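Local coordinates for protein 3,4-dihydroxybenzoate decarboxylase (Enterobacter cloacae, PDB 5NY5) that catalyses the decarboxylation of 3,4-dihydroxybenzoate and, in reverse, the para-carboxylation of catechols, as a prenylated-flavin-dependent enzyme of the UbiD family, at residues A[27-31]-A[32-36]; A[81-85]-A[86-90]; A[108-111]-A[112-116]; A[372-375]-A[376-379]. All blocks are in the same frame, centred on the assembly; numbering follows the deposited sequence.

Contact 1: residues A[27-31]-A[32-36]; sequences HPVDP and NAELA
D30 and E34 face each other where the loop after strand 22-25 turns into helix 34-42, so the contact is a helix N-terminus held by the residues that lead into it, with A33 at the N-cap position. Three hydrogen bonds centre on D30. Its backbone N donates to OE2 of E34 at 2.8 Å, reaching the carboxylate oxygen on its anti side, somewhat out of plane. E34 manages this because CG stands anti to the backbone N (chi1 164°) and the chain beyond it runs extended, which carries the carboxylate back alongside the incoming loop. The same oxygen forms a salt bridge with K64, so a backbone N-H and a lysine share one acceptor, an arrangement that would be expected to favour the charged form of E34. In the second bond D30 O accepts from L35 N at 2.8 Å, nearly in line with the carbonyl. The third, N32 N to D30 OD1, closes an Asx turn; the donor lies above the carboxylate plane. A classic gamma turn at A33 follows, with E34 N bonded to N32 O at 2.6 Å, while the side-chain oxygen of N32 is taken by T139.

Apolar contacts complete the packing. V29 crosses L35 at about a right angle, and both rest on F60 of strand 57-60. W486 of the second subunit packs on V29 and E34. Just ahead of the turns, V29 CG2 sits 3.7 Å from E34 CG and 3.6 Å from L35 CA.

Contact 2: residues A[81-85]-A[86-90]; sequences RAALL and LGCVP
A83 O is the acceptor around which the chain turns off helix 79-84. L86 N and C88 N both donate to it, at 3.2 Å and 3.1 Å, and they come from opposite faces of the carbonyl plane: L86 N stands well above the plane, 72° out of it, whereas C88 N is tilted by about half as much and makes the straighter bond. G87 N adds a weak bond to A83 O and another, at 3.4 Å, to L84 O. The pairing of C88 N with A83 O and of G87 N with L84 O is that of a Schellman motif, and G87, whose phi is positive at 75°, occupies the glycine-favouring position where the helical path is broken.

Outside this polar core, A83 and L86 make the closest side-chain contacts. The methyl CB of A83 meets the returning chain, 3.7 Å from P90 CA and 4.1 Å from P90 CB, with the sulfur of C88 a little farther off. L86 holds CG anti to its carbonyl carbon (chi1 -54°), which lays CG beside the backbone carbonyl of the preceding turn, 3.3 Å from A82 O.

Farther out, L86 packs on A215 and I218 of helix 214-219, and its side chain is about 8 Å from that of F222, which binds prenylated FMN in the cofactor-bound enzyme but has none here. L85 leans on A11 and L15 of helix 8-16, its carbonyl accepting from R241, while A82, L86 and C88 touch L93 of helix 93-101.

Contact 3: residues A[108-111]-A[112-116]; sequences VVVP and ASQAP
V110 and Q114 meet across a tight turn in which strand 108-110 gives way to the loop toward strand 120-123. The turn is of the 3-10 kind: Q114 N donates to P111 O at 2.9 Å, from above the carbonyl plane but along a nearly straight N-H line (163°). A second turn of the same span follows at once, as A115 N bonds to A112 O at 3.2 Å, so the backbone winds through two overlapping turns before P116.

The side chain of Q114 runs back over V110. Its CB lies 3.9 Å from the same P111 O that its backbone N holds, and 4.1 Å from CG2 of V110. From there CG points anti to the carbonyl carbon, with chi1 at -76°, and the chain continues extended, carrying the amide across V110 at about a right angle. The amide carbon CD brings OE1 over the valine, where the oxygen meets carbon atoms at van der Waals range.

V110 also touches E246 of strand 246-249, and its backbone pairs with L247 there, while A115 rests on V248. The turn thus follows the strand that is outermost, within this chain, in a small three-stranded sheet of the Rift-related region, largely exposed on the protein surface and away from the flavin and manganese sites. At the tip, Q114 OE1 stands 4.0 Å from V110 CB, and Q114 OE1 is 4.3 Å from the ring carbon P111 CD.

Contact 4: residues A[372-375]-A[376-379]; sequences KRQP and SDEG
R373 and D377 lie with guanidinium and carboxylate nearly coplanar, 15° apart, in a side-on, two-pronged salt bridge. R373 NE reaches D377 OD2 at 2.9 Å and R373 NH2 reaches D377 OD1 at 3.0 Å, both on syn lone pairs and in the guanidinium plane. The anti lone pair of D377 OD2 takes R373 N at 2.7 Å, and the three bonds together fix the rotation of the carboxylate. Bends at chi2 and chi3 curl the arginine back toward its own backbone, making this double use of one oxygen possible.

The side chains of K372 and D377 run antiparallel to one another, CB to CB at 3.9 Å. Beyond, the extended lysine crosses E378 obliquely, and K372 NZ forms a salt bridge to E378 OE1 at 2.8 Å. Two successive 3-10 turns, D377 N to Q374 O and E378 N to P375 O, set these acidic residues in place.

R451 of the third subunit forms a salt bridge with E378 OE2, to which Q381 also bonds. R380 of helix 380-391 forms a second salt bridge to D377. The turn therefore ties the exit of strand 365-370 to the start of that helix.

How the contacts relate
All four contacts are local turns at or between the ends of secondary-structure elements. Contacts 1 and 2 belong to the N-terminal region, contact 1 at the start of a helix and contact 2 at the end of another. Contact 2 is the one near the flavin site, and backbone bonds dominate it. Contact 3 is the most exposed and has a single hydrogen bond between its segments. Contact 4, in the C-terminal region, is the most ionic; its centre is about 55 Å from that of contact 1. Contacts 1, 2 and 4 are partly buried; 1 and 4 have carboxylates accepting backbone N-H groups and meet other subunits, which 2 and 3 do not.

Contact 1: residues A[27-31]-A[32-36]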
loop_
_atom_site.group_PDB
_atom_site.type_symbol
_atom_site.label_atom_id
_atom_site.label_comp_id
_atom_site.label_asym_id
_atom_site.label_seq_id
_atom_site.Cartn_x
_atom_site.Cartn_y
_atom_site.Cartn_z
ATOM N N HIS A 27 -50.935 -26.577 15.391
ATOM C CA HIS A 27 -51.446 -25.813 14.266
ATOM C C HIS A 27 -50.945 -26.437 12.970
ATOM O O HIS A 27 -49.751 -26.727 12.851
ATOM C CB HIS A 27 -51.005 -24.357 14.365
ATOM C CG HIS A 27 -51.861 -23.413 13.581
ATOM N ND1 HIS A 27 -51.413 -22.767 12.450
ATOM C CD2 HIS A 27 -53.139 -23.009 13.764
ATOM C CE1 HIS A 27 -52.379 -22.004 11.970
ATOM N NE2 HIS A 27 -53.438 -22.133 12.749
ATOM N N PRO A 28 -51.819 -26.682 11.997
ATOM C CA PRO A 28 -51.371 -27.307 10.748
ATOM C C PRO A 28 -50.347 -26.437 10.043
ATOM O O PRO A 28 -50.460 -25.210 10.017
ATOM C CB PRO A 28 -52.661 -27.435 9.930
ATOM C CG PRO A 28 -53.761 -27.347 10.926
ATOM C CD PRO A 28 -53.270 -26.439 12.005
ATOM N N VAL A 29 -49.334 -27.083 9.476
ATOM C CA VAL A 29 -48.266 -26.392 8.767
ATOM C C VAL A 29 -48.009 -27.112 7.452
ATOM O O VAL A 29 -48.120 -28.341 7.371
ATOM C CB VAL A 29 -46.982 -26.302 9.622
ATOM C CG1 VAL A 29 -46.314 -27.662 9.761
ATOM C CG2 VAL A 29 -46.021 -25.275 9.044
ATOM N N ASP A 30 -47.696 -26.343 6.414
ATOM C CA ASP A 30 -47.387 -26.908 5.108
ATOM C C ASP A 30 -45.895 -27.200 5.036
ATOM O O ASP A 30 -45.089 -26.278 5.216
ATOM C CB ASP A 30 -47.789 -25.947 4.001
ATOM C CG ASP A 30 -47.924 -26.627 2.649
ATOM O OD1 ASP A 30 -47.271 -27.665 2.423
ATOM O OD2 ASP A 30 -48.688 -26.116 1.806
ATOM N N PRO A 31 -45.481 -28.447 4.796
ATOM C CA PRO A 31 -44.041 -28.728 4.683
ATOM C C PRO A 31 -43.392 -28.052 3.493
ATOM O O PRO A 31 -42.161 -27.950 3.455
ATOM C CB PRO A 31 -43.989 -30.255 4.553
ATOM C CG PRO A 31 -45.322 -30.627 4.008
ATOM C CD PRO A 31 -46.292 -29.663 4.624
ATOM N N ASN A 32 -44.175 -27.588 2.526
ATOM C CA ASN A 32 -43.653 -26.855 1.378
ATOM C C ASN A 32 -43.545 -25.385 1.765
ATOM O O ASN A 32 -44.552 -24.679 1.852
ATOM C CB ASN A 32 -44.552 -27.054 0.164
ATOM C CG ASN A 32 -43.965 -26.465 -1.098
ATOM O OD1 ASN A 32 -42.769 -26.178 -1.165
ATOM N ND2 ASN A 32 -44.803 -26.282 -2.111
ATOM N N ALA A 33 -42.315 -24.938 2.032
ATOM C CA ALA A 33 -41.977 -23.539 2.290
ATOM C C ALA A 33 -42.527 -23.012 3.611
ATOM O O ALA A 33 -41.775 -22.441 4.405
ATOM C CB ALA A 33 -42.451 -22.645 1.138
ATOM N N GLU A 34 -43.830 -23.183 3.855
ATOM C CA GLU A 34 -44.444 -22.594 5.044
ATOM C C GLU A 34 -43.751 -23.055 6.319
ATOM O O GLU A 34 -43.539 -22.260 7.241
ATOM C CB GLU A 34 -45.933 -22.934 5.093
ATOM C CG GLU A 34 -46.569 -22.707 6.456
ATOM C CD GLU A 34 -48.083 -22.687 6.409
ATOM O OE1 GLU A 34 -48.656 -21.617 6.116
ATOM O OE2 GLU A 34 -48.702 -23.739 6.662
ATOM N N LEU A 35 -43.377 -24.334 6.380
ATOM C CA LEU A 35 -42.721 -24.867 7.568
ATOM C C LEU A 35 -41.453 -24.087 7.898
ATOM O O LEU A 35 -41.280 -23.608 9.025
ATOM C CB LEU A 35 -42.415 -26.351 7.360
ATOM C CG LEU A 35 -41.867 -27.131 8.552
ATOM C CD1 LEU A 35 -42.528 -26.641 9.798
ATOM C CD2 LEU A 35 -42.129 -28.616 8.388
ATOM N N ALA A 36 -40.555 -23.942 6.921
ATOM C CA ALA A 36 -39.318 -23.210 7.167
ATOM C C ALA A 36 -39.592 -21.734 7.425
ATOM O O ALA A 36 -38.930 -21.111 8.262
ATOM C CB ALA A 36 -38.365 -23.375 5.986
#

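Contact 2: residues A[81-85]-A[86-90]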
loop_
_atom_site.group_PDB
_atom_site.type_symbol
_atom_site.label_atom_id
_atom_site.label_comp_id
_atom_site.label_asym_id
_atom_site.label_seq_id
_atom_site.Cartn_x
_atom_site.Cartn_y
_atom_site.Cartn_z
ATOM N N ARG A 81 -28.177 -24.813 23.931
ATOM C CA ARG A 81 -28.929 -26.059 23.848
ATOM C C ARG A 81 -28.004 -27.247 23.623
ATOM O O ARG A 81 -28.179 -28.305 24.241
ATOM C CB ARG A 81 -29.975 -25.969 22.736
ATOM C CG ARG A 81 -30.630 -27.293 22.395
ATOM C CD ARG A 81 -32.088 -27.125 22.000
ATOM N NE ARG A 81 -32.262 -26.501 20.694
ATOM C CZ ARG A 81 -32.589 -25.227 20.506
ATOM N NH1 ARG A 81 -32.780 -24.426 21.543
ATOM N NH2 ARG A 81 -32.730 -24.754 19.278
ATOM N N ALA A 82 -27.007 -27.090 22.752
ATOM C CA ALA A 82 -26.056 -28.170 22.521
ATOM C C ALA A 82 -25.242 -28.465 23.772
ATOM O O ALA A 82 -24.958 -29.630 24.073
ATOM C CB ALA A 82 -25.137 -27.819 21.352
ATOM N N ALA A 83 -24.854 -27.426 24.513
ATOM C CA ALA A 83 -24.085 -27.640 25.732
ATOM C C ALA A 83 -24.923 -28.330 26.799
ATOM O O ALA A 83 -24.426 -29.196 27.526
ATOM C CB ALA A 83 -23.543 -26.310 26.248
ATOM N N LEU A 84 -26.198 -27.956 26.905
ATOM C CA LEU A 84 -27.089 -28.623 27.845
ATOM C C LEU A 84 -27.321 -30.073 27.446
ATOM O O LEU A 84 -27.382 -30.959 28.306
ATOM C CB LEU A 84 -28.410 -27.864 27.926
ATOM C CG LEU A 84 -29.573 -28.507 28.679
ATOM C CD1 LEU A 84 -29.221 -28.722 30.140
ATOM C CD2 LEU A 84 -30.809 -27.640 28.543
ATOM N N LEU A 85 -27.437 -30.338 26.143
ATOM C CA LEU A 85 -27.615 -31.699 25.659
ATOM C C LEU A 85 -26.387 -32.570 25.875
ATOM O O LEU A 85 -26.473 -33.786 25.675
ATOM C CB LEU A 85 -27.972 -31.685 24.173
ATOM C CG LEU A 85 -29.402 -31.278 23.821
ATOM C CD1 LEU A 85 -29.531 -31.007 22.333
ATOM C CD2 LEU A 85 -30.380 -32.358 24.258
ATOM N N LEU A 86 -25.255 -31.990 26.268
ATOM C CA LEU A 86 -24.037 -32.751 26.497
ATOM C C LEU A 86 -23.467 -32.569 27.896
ATOM O O LEU A 86 -22.458 -33.202 28.222
ATOM C CB LEU A 86 -22.973 -32.374 25.458
ATOM C CG LEU A 86 -23.412 -32.502 24.000
ATOM C CD1 LEU A 86 -22.304 -32.045 23.067
ATOM C CD2 LEU A 86 -23.828 -33.924 23.680
ATOM N N GLY A 87 -24.074 -31.726 28.726
ATOM C CA GLY A 87 -23.644 -31.585 30.102
ATOM C C GLY A 87 -22.358 -30.808 30.286
ATOM O O GLY A 87 -21.411 -31.306 30.900
ATOM N N CYS A 88 -22.312 -29.585 29.762
ATOM C CA CYS A 88 -21.172 -28.701 29.962
ATOM C C CYS A 88 -21.621 -27.274 29.687
ATOM O O CYS A 88 -22.740 -27.033 29.231
ATOM C CB CYS A 88 -19.991 -29.089 29.068
ATOM S SG CYS A 88 -20.311 -28.923 27.302
ATOM N N VAL A 89 -20.733 -26.327 29.974
ATOM C CA VAL A 89 -21.026 -24.913 29.759
ATOM C C VAL A 89 -20.785 -24.579 28.291
ATOM O O VAL A 89 -19.938 -25.212 27.647
ATOM C CB VAL A 89 -20.189 -24.023 30.691
ATOM C CG1 VAL A 89 -20.461 -24.382 32.143
ATOM C CG2 VAL A 89 -18.710 -24.156 30.376
ATOM N N PRO A 90 -21.504 -23.609 27.717
ATOM C CA PRO A 90 -21.366 -23.361 26.272
ATOM C C PRO A 90 -19.999 -22.844 25.862
ATOM O O PRO A 90 -19.602 -23.051 24.710
ATOM C CB PRO A 90 -22.468 -22.331 25.985
ATOM C CG PRO A 90 -22.736 -21.683 27.304
ATOM C CD PRO A 90 -22.538 -22.756 28.329
#

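Contact 3: residues A[108-111]-A[112-116]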
loop_
_atom_site.group_PDB
_atom_site.type_symbol
_atom_site.label_atom_id
_atom_site.label_comp_id
_atom_site.label_asym_id
_atom_site.label_seq_id
_atom_site.Cartn_x
_atom_site.Cartn_y
_atom_site.Cartn_z
ATOM N N VAL A 108 -21.429 -50.917 18.970
ATOM C CA VAL A 108 -21.709 -52.335 19.163
ATOM C C VAL A 108 -22.905 -52.718 18.302
ATOM O O VAL A 108 -23.891 -51.977 18.231
ATOM C CB VAL A 108 -21.977 -52.660 20.648
ATOM C CG1 VAL A 108 -22.472 -54.085 20.804
ATOM C CG2 VAL A 108 -20.724 -52.439 21.478
ATOM N N VAL A 109 -22.820 -53.875 17.649
ATOM C CA VAL A 109 -23.926 -54.375 16.840
ATOM C C VAL A 109 -24.908 -55.118 17.735
ATOM O O VAL A 109 -24.516 -55.788 18.698
ATOM C CB VAL A 109 -23.406 -55.272 15.702
ATOM C CG1 VAL A 109 -22.404 -54.515 14.850
ATOM C CG2 VAL A 109 -22.784 -56.543 16.256
ATOM N N VAL A 110 -26.197 -54.979 17.436
ATOM C CA VAL A 110 -27.254 -55.624 18.213
ATOM C C VAL A 110 -28.279 -56.218 17.259
ATOM O O VAL A 110 -28.428 -55.766 16.116
ATOM C CB VAL A 110 -27.947 -54.643 19.182
ATOM C CG1 VAL A 110 -26.947 -54.040 20.155
ATOM C CG2 VAL A 110 -28.679 -53.558 18.416
ATOM N N PRO A 111 -28.992 -57.252 17.702
ATOM C CA PRO A 111 -30.047 -57.830 16.866
ATOM C C PRO A 111 -31.244 -56.899 16.759
ATOM O O PRO A 111 -31.417 -55.962 17.542
ATOM C CB PRO A 111 -30.418 -59.125 17.596
ATOM C CG PRO A 111 -29.257 -59.407 18.497
ATOM C CD PRO A 111 -28.734 -58.069 18.899
ATOM N N ALA A 112 -32.092 -57.188 15.767
ATOM C CA ALA A 112 -33.292 -56.389 15.540
ATOM C C ALA A 112 -34.183 -56.313 16.771
ATOM O O ALA A 112 -35.035 -55.422 16.851
ATOM C CB ALA A 112 -34.088 -56.953 14.362
ATOM N N SER A 113 -34.011 -57.232 17.722
ATOM C CA SER A 113 -34.772 -57.176 18.963
ATOM C C SER A 113 -34.570 -55.846 19.680
ATOM O O SER A 113 -35.490 -55.339 20.329
ATOM C CB SER A 113 -34.367 -58.344 19.863
ATOM O OG SER A 113 -34.950 -58.248 21.149
ATOM N N GLN A 114 -33.381 -55.258 19.559
ATOM C CA GLN A 114 -33.011 -54.039 20.270
ATOM C C GLN A 114 -32.879 -52.846 19.329
ATOM O O GLN A 114 -32.168 -51.885 19.626
ATOM C CB GLN A 114 -31.706 -54.241 21.035
ATOM C CG GLN A 114 -31.812 -55.050 22.320
ATOM C CD GLN A 114 -30.461 -55.182 22.999
ATOM O OE1 GLN A 114 -29.616 -55.967 22.571
ATOM N NE2 GLN A 114 -30.242 -54.393 24.046
ATOM N N ALA A 115 -33.571 -52.894 18.194
ATOM C CA ALA A 115 -33.486 -51.878 17.147
ATOM C C ALA A 115 -34.847 -51.207 16.996
ATOM O O ALA A 115 -35.636 -51.567 16.107
ATOM C CB ALA A 115 -33.032 -52.482 15.820
ATOM N N PRO A 116 -35.156 -50.220 17.837
ATOM C CA PRO A 116 -36.419 -49.483 17.671
ATOM C C PRO A 116 -36.587 -48.892 16.287
ATOM O O PRO A 116 -37.721 -48.723 15.826
ATOM C CB PRO A 116 -36.324 -48.389 18.741
ATOM C CG PRO A 116 -35.381 -48.928 19.749
ATOM C CD PRO A 116 -34.386 -49.744 18.997
#

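Contact 4: residues A[372-375]-A[376-379]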
loop_
_atom_site.group_PDB
_atom_site.type_symbol
_atom_site.label_atom_id
_atom_site.label_comp_id
_atom_site.label_asym_id
_atom_site.label_seq_id
_atom_site.Cartn_x
_atom_site.Cartn_y
_atom_site.Cartn_z
ATOM N N LYS A 372 -1.754 -12.085 26.404
ATOM C CA LYS A 372 -0.332 -11.778 26.441
ATOM C C LYS A 372 0.128 -11.746 27.892
ATOM O O LYS A 372 -0.320 -10.903 28.678
ATOM C CB LYS A 372 -0.049 -10.455 25.735
ATOM C CG LYS A 372 -0.329 -10.501 24.244
ATOM C CD LYS A 372 -0.190 -9.132 23.609
ATOM C CE LYS A 372 -0.647 -9.151 22.165
ATOM N NZ LYS A 372 -0.738 -7.777 21.610
ATOM N N ARG A 373 1.012 -12.673 28.249
ATOM C CA ARG A 373 1.467 -12.831 29.619
ATOM C C ARG A 373 2.850 -12.248 29.861
ATOM O O ARG A 373 3.210 -12.000 31.017
ATOM C CB ARG A 373 1.479 -14.319 29.985
ATOM C CG ARG A 373 0.249 -15.067 29.502
ATOM C CD ARG A 373 0.575 -16.502 29.132
ATOM N NE ARG A 373 1.421 -16.587 27.943
ATOM C CZ ARG A 373 1.836 -17.729 27.405
ATOM N NH1 ARG A 373 1.488 -18.885 27.952
ATOM N NH2 ARG A 373 2.602 -17.719 26.322
ATOM N N GLN A 374 3.619 -12.018 28.806
ATOM C CA GLN A 374 5.002 -11.586 28.913
ATOM C C GLN A 374 5.348 -10.817 27.652
ATOM O O GLN A 374 4.627 -10.909 26.652
ATOM C CB GLN A 374 5.937 -12.788 29.104
ATOM C CG GLN A 374 5.570 -13.984 28.252
ATOM C CD GLN A 374 6.401 -15.201 28.581
ATOM O OE1 GLN A 374 7.453 -15.094 29.212
ATOM N NE2 GLN A 374 5.931 -16.371 28.161
ATOM N N PRO A 375 6.432 -10.032 27.667
ATOM C CA PRO A 375 6.806 -9.283 26.454
ATOM C C PRO A 375 6.972 -10.151 25.217
ATOM O O PRO A 375 6.603 -9.727 24.115
ATOM C CB PRO A 375 8.129 -8.619 26.858
ATOM C CG PRO A 375 8.042 -8.485 28.326
ATOM C CD PRO A 375 7.311 -9.702 28.802
ATOM N N SER A 376 7.510 -11.362 25.371
ATOM C CA SER A 376 7.697 -12.249 24.228
ATOM C C SER A 376 6.382 -12.642 23.568
ATOM O O SER A 376 6.393 -13.111 22.426
ATOM C CB SER A 376 8.459 -13.504 24.658
ATOM O OG SER A 376 7.786 -14.172 25.708
ATOM N N ASP A 377 5.253 -12.470 24.255
ATOM C CA ASP A 377 3.970 -12.794 23.643
ATOM C C ASP A 377 3.576 -11.799 22.564
ATOM O O ASP A 377 2.773 -12.141 21.691
ATOM C CB ASP A 377 2.877 -12.867 24.706
ATOM C CG ASP A 377 2.852 -14.201 25.416
ATOM O OD1 ASP A 377 3.335 -15.191 24.828
ATOM O OD2 ASP A 377 2.350 -14.261 26.557
ATOM N N GLU A 378 4.109 -10.582 22.604
ATOM C CA GLU A 378 3.853 -9.637 21.530
ATOM C C GLU A 378 4.432 -10.172 20.232
ATOM O O GLU A 378 5.606 -10.544 20.168
ATOM C CB GLU A 378 4.454 -8.273 21.855
ATOM C CG GLU A 378 4.179 -7.233 20.792
ATOM C CD GLU A 378 2.697 -7.049 20.527
ATOM O OE1 GLU A 378 1.934 -6.885 21.499
ATOM O OE2 GLU A 378 2.295 -7.076 19.347
ATOM N N GLY A 379 3.602 -10.218 19.198
ATOM C CA GLY A 379 3.958 -10.831 17.946
ATOM C C GLY A 379 3.445 -12.244 17.782
ATOM O O GLY A 379 3.385 -12.741 16.653
#